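Long-range contacts in epidermal growth factor receptor pathway substrate 8-like protein 1 (Mus musculus, PDB 2CY5), which probably binds short peptide motifs of signalling partners through its phosphotyrosine-binding (PTB) domain, a member of the PH-like superfold: residues Met5-Ser9 with Arg54-Ser58; Val13-Val17 with Arg45-Gln49; Leu76-Val80 with Ala129-Arg134; Arg92-Leu96 with Ala119-Arg123. All blocks are in the same frame, centred on the assembly; numbering follows the deposited sequence.

Overall arrangement
All four contacts reach one antiparallel sheet of the PTB domain, and two of them press the C-terminal helix 118-133 against it. Interaction 1 is a surface contact, where the chain start enters strand 9-20 and pairs with strand 49-55 beside a hydrated calcium ion. Interaction 2 repeats that strand pairing farther along strand 9-20, at the start of strand 49-55, about 23 Å away between centres, with a water taking over where pairing stops. Interactions 3 and 4 share the helix and are mainly apolar: interaction 4 lies nearest the chain centre, interaction 3 at the helix end. I122 of interaction 4 meets V13 of interaction 2, while S58 of interaction 1 adjoins L76 of interaction 3.

Interaction 1 of 4, residues Met5-Ser9 with Arg54-Ser58; sequences MADVS and RVSPS. With CA (calcium ion), chain B.
S9 and V55 form a hydrogen-bonded antiparallel pair where strand 9-20 begins and strand 49-55 ends. S9 N donates a hydrogen bond to V55 O at 3.0 Å, and V55 N donates one to S9 O at 2.7 Å. R54 runs outward from here: its CB lies beside S9 O, and CG is 3.6 Å from the same S9 O. CD then touches V8 CG1 at 4.0 Å, the aliphatic part of the arginine crossing the valine at a slant. A turn at chi3 (-62°) redirects the chain, and NH2 at the tip bonds to OE1 of Q10. Arginine suits the place because its methylenes lie along one methyl of V8 while its charged end turns to polar Q10. Further along, P57 packs on D7: proline CD is 3.4 Å from D7 O and CG 3.7 Å from D7 CB, the two side chains crossing at about a right angle. A6 O binds the calcium ion at 2.4 Å, together with five waters and OD1 of D125 on helix 118-133. The protein supplies only two of these seven ligands. One calcium water donates to D7 O at 2.6 Å, and another is hydrogen-bonded to S9 OG and donates to V55 O, bridging the two segments. The metal probably makes these waters better donors, and the chain start is joined to the helix largely through this surface hydration shell.

Interaction 2 of 4, residues Val13-Val17 with Arg45-Gln49; sequences VNHLV and RVWAQ
Segments 13-17 and 45-49 run antiparallel, 159° apart, and H15 and Q49 form a hydrogen-bonded pair: H15 N donates to Q49 O at 2.7 Å and Q49 N to H15 O at 3.0 Å. The first donor is tilted 28° from the carbonyl plane. L16 is central to the apolar part. Its CB meets V46 CG1 at 3.9 Å; CG lies beside the backbone N (chi1 -61°), which with an extended chi2 brings CD2 to A48 CB, also at 3.9 Å. The small methyl of A48 fits between that leucine branch and N14, whose CB is 4.1 Å from A48 CB and whose ND2 turns to OE1 of Q113. V46, being branched at CB, presents one methyl to L16 and the other to V17. Against strand 108-114, L16 and V17 sit together opposite F111, which makes a classic beta bulge. Around the H15 imidazole, V17 N lies 3.4 Å above one face, toward the rim, and F112 meets the ring edge-to-face; NE2 bonds to OG1 of T18, and ND1 is 2.8 Å from a water in the ring plane. This water donates to H15 O and, at 2.7 Å, to W47 O. E103 of the second subunit packs on H15 and Q49. Direct pairing thus gives way to a water-mediated link just before strand 49-55, satisfying the W47 carbonyl and probably fixing the rotation of the histidine ring.

Interaction 3 of 4, residues Leu76-Val80 with Ala129-Arg134; sequences LDAIV and ALQNYR
The Y133 ring carries L76 over one face, with L76 CB 4.0 Å from the ring centroid and 18° off the normal, a CH-pi contact. The phenol end reaches across to D77, OH standing 3.7 Å from D77 CB. Setting CG anti to the backbone N (chi1 -178°) sends the tyrosine out from the helix and over the 3-10 turn. The R134 guanidinium has a similar arrangement: L130 CD2 lies 3.8 Å above one of its faces, toward the rim, while I79 O sits at its edge, in plane. R134 NH2 donates to that I79 O over 2.8 Å, but the N-H...O angle of 119° makes the bond weak. An extended arginine suits this position, long enough to span from the helix end to a backbone carbonyl of the edge strand. Deeper in, toward the sheet, lies the apolar part. L76 CD1 touches A129 CB at 3.9 Å and Y133 CB at 3.7 Å, alanine being small enough to let the leucine come close to the helix backbone. I79 CG2 meets L130 CD1 at 3.8 Å, the two side chains crossing at about a right angle, and both L76 and I79 also rest on V60. The arrangement belongs to the PTB fold, whose C-terminal helix packs beside the edge strand, here 79-85; in related domains, peptides bind in the groove between these two elements.

Interaction 4 of 4, residues Arg92-Leu96 with Ala119-Arg123; sequences RSLLL and AELIR
E120, joined to S93 through a water, has its OE1 gripped by two nitrogens of R123: NE at 2.6 Å and NH2 at 2.9 Å. The salt bridge is side-on, with both nitrogens on a single oxygen, and NE approaches from 51° out of the carboxylate plane. Lying one turn apart on the helix, the two residues probably offset each other's charge near the surface. The other carboxylate oxygen, OE2, accepts from a water at 3.2 Å, and this water is also 2.8 Å from S93 OG; a small hydroxyl is well placed here, just before strand 94-99 begins. Beneath this polar rim the contact is apolar and close. A119 CB points at the strand backbone, 3.4 Å from L94 C, and also touches the CB of both S93 and L95, so a side chain no larger than methyl suits the spot. The nearby A119 N is buried without a partner in the model. L95 carries most of the strand's part: with CG anti to its backbone N (chi1 172°), it extends over the helix, CD2 meeting I122 CG2 at 3.8 Å and CD1 lying 4.0 Å from R123 N. Leucine and isoleucine cross at about a right angle. The axes of strand piece 94-96 and helix piece 119-123 run 26° apart in direction. Helix 118-133 thus covers the sheet face bearing L95, with I122 reaching Y11 and V13 of strand 9-20 and A119 reaching A84 of strand 79-85, while L94 turns away to meet L37 of helix 30-42.

Interaction 1 of 4, residues Met5-Ser9 with Arg54-Ser58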
loop_
_atom_site.group_PDB
_atom_site.type_symbol
_atom_site.label_atom_id
_atom_site.label_comp_id
_atom_site.label_asym_id
_atom_site.label_seq_id
_atom_site.Cartn_x
_atom_site.Cartn_y
_atom_site.Cartn_z
HETATM N N MSE A 5 7.344 -7.047 28.281
HETATM C CA MSE A 5 8.309 -7.767 27.330
HETATM C C MSE A 5 7.929 -9.145 26.738
HETATM O O MSE A 5 7.574 -10.057 27.498
HETATM C CB MSE A 5 9.674 -7.951 27.982
HETATM C CG MSE A 5 10.771 -7.557 27.025
HETATM SE SE MSE A 5 11.289 -5.652 27.049
HETATM C CE MSE A 5 12.959 -5.823 28.065
ATOM N N ALA A 6 8.019 -9.290 25.393
ATOM C CA ALA A 6 7.734 -10.553 24.653
ATOM C C ALA A 6 8.260 -10.337 23.267
ATOM O O ALA A 6 8.015 -9.248 22.721
ATOM C CB ALA A 6 6.237 -10.841 24.567
ATOM N N ASP A 7 9.023 -11.282 22.712
ATOM C CA ASP A 7 9.495 -10.967 21.403
ATOM C C ASP A 7 8.371 -10.889 20.392
ATOM O O ASP A 7 8.444 -10.065 19.549
ATOM C CB ASP A 7 10.494 -11.961 20.883
ATOM C CG ASP A 7 11.789 -11.854 21.625
ATOM O OD1 ASP A 7 12.133 -10.800 22.298
ATOM O OD2 ASP A 7 12.419 -12.886 21.538
ATOM N N VAL A 8 7.429 -11.810 20.427
ATOM C CA VAL A 8 6.295 -11.807 19.451
ATOM C C VAL A 8 5.021 -11.732 20.216
ATOM O O VAL A 8 4.799 -12.577 21.204
ATOM C CB VAL A 8 6.281 -13.120 18.702
ATOM C CG1 VAL A 8 5.096 -13.155 17.765
ATOM C CG2 VAL A 8 7.611 -13.287 18.005
ATOM N N SER A 9 4.185 -10.719 19.932
ATOM C CA SER A 9 2.938 -10.702 20.632
ATOM C C SER A 9 1.902 -10.401 19.541
ATOM O O SER A 9 2.256 -9.779 18.462
ATOM C CB SER A 9 2.904 -9.534 21.623
ATOM O OG SER A 9 3.988 -9.503 22.541
ATOM N N ARG A 54 0.283 -8.401 14.684
ATOM C CA ARG A 54 1.397 -9.089 15.283
ATOM C C ARG A 54 2.696 -8.315 15.331
ATOM O O ARG A 54 3.125 -7.717 14.357
ATOM C CB ARG A 54 1.500 -10.455 14.630
ATOM C CG ARG A 54 2.621 -11.320 15.234
ATOM C CD ARG A 54 2.834 -12.726 14.545
ATOM N NE ARG A 54 1.633 -13.572 14.653
ATOM C CZ ARG A 54 1.436 -14.666 13.890
ATOM N NH1 ARG A 54 2.339 -15.059 12.971
ATOM N NH2 ARG A 54 0.332 -15.372 14.022
ATOM N N VAL A 55 3.286 -8.116 16.548
ATOM C CA VAL A 55 4.567 -7.381 16.614
ATOM C C VAL A 55 5.683 -8.401 16.847
ATOM O O VAL A 55 5.574 -9.204 17.807
ATOM C CB VAL A 55 4.488 -6.474 17.759
ATOM C CG1 VAL A 55 5.671 -5.620 17.845
ATOM C CG2 VAL A 55 3.134 -5.554 17.603
ATOM N N SER A 56 6.684 -8.432 15.987
ATOM C CA SER A 56 7.834 -9.333 16.124
ATOM C C SER A 56 9.006 -8.501 16.146
ATOM O O SER A 56 8.944 -7.290 15.906
ATOM C CB SER A 56 7.835 -10.319 14.998
ATOM O OG SER A 56 8.371 -9.720 13.878
ATOM N N PRO A 57 10.193 -9.042 16.448
ATOM C CA PRO A 57 11.295 -8.083 16.497
ATOM C C PRO A 57 11.761 -7.515 15.143
ATOM O O PRO A 57 12.596 -6.698 15.153
ATOM C CB PRO A 57 12.485 -8.891 17.091
ATOM C CG PRO A 57 11.664 -9.934 17.960
ATOM C CD PRO A 57 10.575 -10.373 16.980
ATOM N N SER A 58 11.315 -8.064 14.041
ATOM C CA SER A 58 11.714 -7.506 12.710
ATOM C C SER A 58 10.606 -6.785 11.953
ATOM O O SER A 58 10.917 -6.109 10.989
ATOM C CB SER A 58 12.188 -8.612 11.822
ATOM O OG SER A 58 11.131 -9.538 11.608
HETATM CA CA CA B . 7.671 -6.956 22.120
HETATM O O HOH W 1 6.769 -6.687 24.270
HETATM O O HOH W 2 9.645 -7.033 23.526
HETATM O O HOH W 3 8.959 -7.572 20.151
HETATM O O HOH W 4 6.069 -8.152 20.806
HETATM O O HOH W 5 8.641 -4.895 22.003
#

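Interaction 2 of 4, residues Val13-Val17 with Arg45-Gln49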
loop_
_atom_site.group_PDB
_atom_site.type_symbol
_atom_site.label_atom_id
_atom_site.label_comp_id
_atom_site.label_asym_id
_atom_site.label_seq_id
_atom_site.Cartn_x
_atom_site.Cartn_y
_atom_site.Cartn_z
ATOM N N VAL A 13 -7.379 -6.161 16.600
ATOM C CA VAL A 13 -7.735 -4.763 16.508
ATOM C C VAL A 13 -8.759 -4.657 15.370
ATOM O O VAL A 13 -8.901 -5.605 14.611
ATOM C CB VAL A 13 -6.463 -3.894 16.066
ATOM C CG1 VAL A 13 -5.360 -4.035 17.118
ATOM C CG2 VAL A 13 -6.006 -4.376 14.726
ATOM N N ASN A 14 -9.304 -3.467 15.211
ATOM C CA ASN A 14 -10.158 -3.170 14.042
ATOM C C ASN A 14 -9.393 -2.145 13.215
ATOM O O ASN A 14 -9.126 -1.016 13.660
ATOM C CB ASN A 14 -11.452 -2.449 14.546
ATOM C CG ASN A 14 -12.473 -3.479 15.145
ATOM O OD1 ASN A 14 -12.436 -4.563 14.826
ATOM N ND2 ASN A 14 -13.284 -3.064 16.011
ATOM N N HIS A 15 -9.132 -2.475 11.987
ATOM C CA HIS A 15 -8.492 -1.424 11.160
ATOM C C HIS A 15 -9.578 -0.418 10.809
ATOM O O HIS A 15 -10.725 -0.826 10.453
ATOM C CB HIS A 15 -7.973 -2.162 9.905
ATOM C CG HIS A 15 -7.559 -1.176 8.852
ATOM N ND1 HIS A 15 -8.406 -0.743 7.818
ATOM C CD2 HIS A 15 -6.402 -0.473 8.703
ATOM C CE1 HIS A 15 -7.779 0.180 7.097
ATOM N NE2 HIS A 15 -6.557 0.362 7.603
ATOM N N LEU A 16 -9.345 0.860 10.895
ATOM C CA LEU A 16 -10.382 1.816 10.561
ATOM C C LEU A 16 -10.103 2.435 9.165
ATOM O O LEU A 16 -11.022 2.485 8.406
ATOM C CB LEU A 16 -10.396 2.961 11.529
ATOM C CG LEU A 16 -10.687 2.422 12.981
ATOM C CD1 LEU A 16 -10.799 3.707 13.907
ATOM C CD2 LEU A 16 -12.073 1.741 12.955
ATOM N N VAL A 17 -8.898 2.942 8.877
ATOM C CA VAL A 17 -8.649 3.606 7.556
ATOM C C VAL A 17 -7.099 3.708 7.351
ATOM O O VAL A 17 -6.319 3.634 8.348
ATOM C CB VAL A 17 -9.227 5.126 7.651
ATOM C CG1 VAL A 17 -8.265 6.101 8.351
ATOM C CG2 VAL A 17 -9.412 5.610 6.204
ATOM N N ARG A 45 -16.432 7.017 4.858
ATOM C CA ARG A 45 -15.214 6.276 4.413
ATOM C C ARG A 45 -14.573 5.407 5.433
ATOM O O ARG A 45 -13.563 4.808 5.146
ATOM C CB ARG A 45 -14.124 7.269 3.939
ATOM C CG ARG A 45 -14.727 8.245 2.884
ATOM C CD ARG A 45 -13.752 8.555 1.856
ATOM N NE ARG A 45 -13.153 9.797 2.057
ATOM C CZ ARG A 45 -11.995 10.154 1.475
ATOM N NH1 ARG A 45 -11.346 9.323 0.634
ATOM N NH2 ARG A 45 -11.430 11.322 1.801
ATOM N N VAL A 46 -15.121 5.297 6.628
ATOM C CA VAL A 46 -14.429 4.503 7.640
ATOM C C VAL A 46 -15.259 3.313 7.978
ATOM O O VAL A 46 -16.382 3.500 8.418
ATOM C CB VAL A 46 -14.214 5.406 8.875
ATOM C CG1 VAL A 46 -13.593 4.627 10.054
ATOM C CG2 VAL A 46 -13.280 6.592 8.498
ATOM N N TRP A 47 -14.759 2.106 7.817
ATOM C CA TRP A 47 -15.532 0.925 8.196
ATOM C C TRP A 47 -14.551 -0.053 8.891
ATOM O O TRP A 47 -13.566 -0.453 8.310
ATOM C CB TRP A 47 -16.182 0.206 6.963
ATOM C CG TRP A 47 -17.190 1.137 6.276
ATOM C CD1 TRP A 47 -16.884 2.178 5.363
ATOM C CD2 TRP A 47 -18.600 1.304 6.591
ATOM N NE1 TRP A 47 -18.017 2.971 5.132
ATOM C CE2 TRP A 47 -19.064 2.475 5.846
ATOM C CE3 TRP A 47 -19.506 0.602 7.404
ATOM C CZ2 TRP A 47 -20.410 2.933 5.924
ATOM C CZ3 TRP A 47 -20.857 1.074 7.473
ATOM C CH2 TRP A 47 -21.284 2.225 6.727
ATOM N N ALA A 48 -14.864 -0.367 10.144
ATOM C CA ALA A 48 -14.082 -1.231 11.025
ATOM C C ALA A 48 -13.955 -2.624 10.522
ATOM O O ALA A 48 -14.936 -3.346 10.190
ATOM C CB ALA A 48 -14.696 -1.169 12.475
ATOM N N GLN A 49 -12.740 -3.059 10.406
ATOM C CA GLN A 49 -12.508 -4.424 9.922
ATOM C C GLN A 49 -11.655 -5.105 10.896
ATOM O O GLN A 49 -10.538 -4.637 11.138
ATOM C CB GLN A 49 -11.832 -4.384 8.577
ATOM C CG GLN A 49 -11.451 -5.748 8.046
ATOM C CD GLN A 49 -10.965 -5.670 6.561
ATOM O OE1 GLN A 49 -11.585 -4.973 5.732
ATOM N NE2 GLN A 49 -9.877 -6.400 6.222
HETATM O O HOH W 6 -11.125 -1.200 7.380
#

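Interaction 3 of 4, residues Leu76-Val80 with Ala129-Arg134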
loop_
_atom_site.group_PDB
_atom_site.type_symbol
_atom_site.label_atom_id
_atom_site.label_comp_id
_atom_site.label_asym_id
_atom_site.label_seq_id
_atom_site.Cartn_x
_atom_site.Cartn_y
_atom_site.Cartn_z
ATOM N N LEU A 76 10.311 -3.119 10.405
ATOM C CA LEU A 76 10.390 -2.037 11.329
ATOM C C LEU A 76 11.065 -0.859 10.722
ATOM O O LEU A 76 10.798 0.243 11.105
ATOM C CB LEU A 76 11.129 -2.502 12.587
ATOM C CG LEU A 76 10.281 -3.572 13.373
ATOM C CD1 LEU A 76 11.072 -3.837 14.735
ATOM C CD2 LEU A 76 8.807 -3.114 13.801
ATOM N N ASP A 77 11.901 -1.102 9.744
ATOM C CA ASP A 77 12.613 0.006 9.040
ATOM C C ASP A 77 11.616 0.974 8.313
ATOM O O ASP A 77 11.918 2.104 8.125
ATOM C CB ASP A 77 13.476 -0.647 7.933
ATOM C CG ASP A 77 14.488 0.267 7.429
ATOM O OD1 ASP A 77 15.093 -0.052 6.379
ATOM O OD2 ASP A 77 14.658 1.304 8.136
ATOM N N ALA A 78 10.452 0.436 7.859
ATOM C CA ALA A 78 9.358 1.168 7.213
ATOM C C ALA A 78 8.506 1.969 8.200
ATOM O O ALA A 78 7.800 2.858 7.789
ATOM C CB ALA A 78 8.444 0.126 6.458
ATOM N N ILE A 79 8.531 1.728 9.505
ATOM C CA ILE A 79 7.653 2.548 10.415
ATOM C C ILE A 79 8.259 3.869 10.798
ATOM O O ILE A 79 9.308 3.910 11.376
ATOM C CB ILE A 79 7.315 1.635 11.690
ATOM C CG1 ILE A 79 6.718 0.347 11.135
ATOM C CG2 ILE A 79 6.428 2.310 12.671
ATOM C CD1 ILE A 79 6.299 -0.646 12.218
ATOM N N VAL A 80 7.615 4.976 10.583
ATOM C CA VAL A 80 8.270 6.208 10.837
ATOM C C VAL A 80 7.697 6.732 12.082
ATOM O O VAL A 80 8.322 7.548 12.688
ATOM C CB VAL A 80 8.167 7.245 9.624
ATOM C CG1 VAL A 80 7.733 6.598 8.305
ATOM C CG2 VAL A 80 7.039 8.184 9.831
ATOM N N ALA A 129 9.910 -2.329 20.140
ATOM C CA ALA A 129 10.505 -3.109 19.067
ATOM C C ALA A 129 11.273 -2.169 18.132
ATOM O O ALA A 129 12.410 -2.526 17.734
ATOM C CB ALA A 129 9.486 -4.005 18.292
ATOM N N LEU A 130 10.779 -0.946 17.919
ATOM C CA LEU A 130 11.466 0.035 17.124
ATOM C C LEU A 130 12.801 0.430 17.791
ATOM O O LEU A 130 13.816 0.391 17.123
ATOM C CB LEU A 130 10.601 1.352 16.975
ATOM C CG LEU A 130 9.445 1.055 16.034
ATOM C CD1 LEU A 130 8.546 2.327 15.807
ATOM C CD2 LEU A 130 10.053 0.817 14.680
ATOM N N GLN A 131 12.800 0.799 19.049
ATOM C CA GLN A 131 14.021 1.137 19.749
ATOM C C GLN A 131 15.010 0.011 19.600
ATOM O O GLN A 131 16.179 0.227 19.297
ATOM C CB GLN A 131 13.830 1.257 21.234
ATOM C CG GLN A 131 13.018 2.446 21.659
ATOM C CD GLN A 131 12.535 2.416 23.205
ATOM O OE1 GLN A 131 11.650 3.220 23.604
ATOM N NE2 GLN A 131 13.113 1.510 24.034
ATOM N N ASN A 132 14.563 -1.201 19.842
ATOM C CA ASN A 132 15.448 -2.323 19.755
ATOM C C ASN A 132 16.076 -2.390 18.356
ATOM O O ASN A 132 17.309 -2.320 18.192
ATOM C CB ASN A 132 14.688 -3.618 20.043
ATOM C CG ASN A 132 15.587 -4.861 19.954
ATOM O OD1 ASN A 132 15.126 -5.943 19.589
ATOM N ND2 ASN A 132 16.882 -4.703 20.317
ATOM N N TYR A 133 15.247 -2.576 17.354
ATOM C CA TYR A 133 15.683 -2.663 15.975
ATOM C C TYR A 133 16.684 -1.551 15.618
ATOM O O TYR A 133 17.756 -1.829 15.097
ATOM C CB TYR A 133 14.468 -2.545 15.090
ATOM C CG TYR A 133 14.793 -2.664 13.655
ATOM C CD1 TYR A 133 14.893 -3.907 13.064
ATOM C CD2 TYR A 133 15.026 -1.523 12.888
ATOM C CE1 TYR A 133 15.213 -4.022 11.756
ATOM C CE2 TYR A 133 15.363 -1.622 11.570
ATOM C CZ TYR A 133 15.449 -2.872 11.014
ATOM O OH TYR A 133 15.744 -2.987 9.676
ATOM N N ARG A 134 16.302 -0.296 15.889
ATOM C CA ARG A 134 17.090 0.896 15.581
ATOM C C ARG A 134 18.390 0.972 16.388
ATOM O O ARG A 134 18.611 0.388 17.503
ATOM C CB ARG A 134 16.266 2.218 15.795
ATOM C CG ARG A 134 15.149 2.491 14.683
ATOM C CD ARG A 134 14.110 3.492 15.191
ATOM N NE ARG A 134 12.984 3.681 14.253
ATOM C CZ ARG A 134 11.918 4.461 14.470
ATOM N NH1 ARG A 134 11.762 5.167 15.588
ATOM N NH2 ARG A 134 10.983 4.604 13.533
#

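Interaction 4 of 4, residues Arg92-Leu96 with Ala119-Arg123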
loop_
_atom_site.group_PDB
_atom_site.type_symbol
_atom_site.label_atom_id
_atom_site.label_comp_id
_atom_site.label_asym_id
_atom_site.label_seq_id
_atom_site.Cartn_x
_atom_site.Cartn_y
_atom_site.Cartn_z
ATOM N N ARG A 92 -12.490 5.907 23.587
ATOM C CA ARG A 92 -11.333 5.038 23.187
ATOM C C ARG A 92 -10.119 5.581 22.551
ATOM O O ARG A 92 -10.136 6.514 21.773
ATOM C CB ARG A 92 -11.733 3.968 22.234
ATOM C CG ARG A 92 -12.434 2.936 22.804
ATOM C CD ARG A 92 -12.180 1.770 22.000
ATOM N NE ARG A 92 -13.415 1.056 21.763
ATOM C CZ ARG A 92 -13.440 -0.104 21.126
ATOM N NH1 ARG A 92 -12.325 -0.624 20.711
ATOM N NH2 ARG A 92 -14.560 -0.737 20.861
ATOM N N SER A 93 -9.147 4.695 22.631
ATOM C CA SER A 93 -7.864 5.036 22.110
ATOM C C SER A 93 -7.687 4.511 20.640
ATOM O O SER A 93 -8.165 3.469 20.247
ATOM C CB SER A 93 -6.799 4.474 23.094
ATOM O OG SER A 93 -5.585 5.269 23.154
ATOM N N LEU A 94 -7.091 5.310 19.795
ATOM C CA LEU A 94 -6.786 4.791 18.467
ATOM C C LEU A 94 -5.242 4.551 18.448
ATOM O O LEU A 94 -4.448 5.324 19.024
ATOM C CB LEU A 94 -7.047 5.873 17.478
ATOM C CG LEU A 94 -8.594 6.189 17.510
ATOM C CD1 LEU A 94 -8.804 7.232 16.426
ATOM C CD2 LEU A 94 -9.491 4.887 17.297
ATOM N N LEU A 95 -4.840 3.553 17.683
ATOM C CA LEU A 95 -3.468 3.283 17.469
ATOM C C LEU A 95 -3.123 3.958 16.060
ATOM O O LEU A 95 -3.783 3.701 15.018
ATOM C CB LEU A 95 -3.255 1.787 17.328
ATOM C CG LEU A 95 -1.771 1.549 16.884
ATOM C CD1 LEU A 95 -0.739 1.887 17.984
ATOM C CD2 LEU A 95 -1.553 -0.059 16.535
ATOM N N LEU A 96 -2.161 4.842 16.026
ATOM C CA LEU A 96 -1.805 5.430 14.743
ATOM C C LEU A 96 -0.461 4.914 14.352
ATOM O O LEU A 96 0.537 4.838 15.166
ATOM C CB LEU A 96 -1.775 6.905 14.942
ATOM C CG LEU A 96 -1.776 7.813 13.719
ATOM C CD1 LEU A 96 -2.061 9.255 14.114
ATOM C CD2 LEU A 96 -0.479 7.742 13.253
ATOM N N ALA A 119 -4.981 0.743 22.731
ATOM C CA ALA A 119 -3.959 1.079 21.723
ATOM C C ALA A 119 -2.680 1.391 22.460
ATOM O O ALA A 119 -1.616 1.274 21.911
ATOM C CB ALA A 119 -4.408 2.474 20.945
ATOM N N GLU A 120 -2.794 1.832 23.734
ATOM C CA GLU A 120 -1.582 2.221 24.481
ATOM C C GLU A 120 -0.601 1.087 24.693
ATOM O O GLU A 120 0.647 1.320 24.579
ATOM C CB GLU A 120 -1.946 2.729 25.872
ATOM C CG GLU A 120 -0.731 3.306 26.466
ATOM C CD GLU A 120 -0.358 4.623 25.743
ATOM O OE1 GLU A 120 0.893 4.845 25.691
ATOM O OE2 GLU A 120 -1.321 5.383 25.286
ATOM N N LEU A 121 -1.133 -0.076 24.916
ATOM C CA LEU A 121 -0.271 -1.270 25.145
ATOM C C LEU A 121 0.367 -1.635 23.872
ATOM O O LEU A 121 1.529 -2.028 23.832
ATOM C CB LEU A 121 -1.148 -2.425 25.635
ATOM C CG LEU A 121 -0.493 -3.750 26.048
ATOM C CD1 LEU A 121 0.327 -3.525 27.282
ATOM C CD2 LEU A 121 -1.496 -4.847 26.401
ATOM N N ILE A 122 -0.337 -1.432 22.755
ATOM C CA ILE A 122 0.295 -1.879 21.457
ATOM C C ILE A 122 1.362 -0.891 21.034
ATOM O O ILE A 122 2.412 -1.319 20.513
ATOM C CB ILE A 122 -0.795 -2.038 20.288
ATOM C CG1 ILE A 122 -1.922 -3.069 20.683
ATOM C CG2 ILE A 122 -0.094 -2.519 19.024
ATOM C CD1 ILE A 122 -3.240 -2.980 19.740
ATOM N N ARG A 123 1.085 0.418 21.226
ATOM C CA ARG A 123 2.055 1.490 20.996
ATOM C C ARG A 123 3.349 1.200 21.772
ATOM O O ARG A 123 4.432 1.264 21.180
ATOM C CB ARG A 123 1.505 2.828 21.446
ATOM C CG ARG A 123 2.587 3.940 21.351
ATOM C CD ARG A 123 2.122 5.153 22.098
ATOM N NE ARG A 123 2.354 4.778 23.484
ATOM C CZ ARG A 123 3.590 4.655 23.980
ATOM N NH1 ARG A 123 4.662 4.885 23.219
ATOM N NH2 ARG A 123 3.740 4.269 25.231
HETATM O O HOH W 7 -4.008 7.015 24.752
#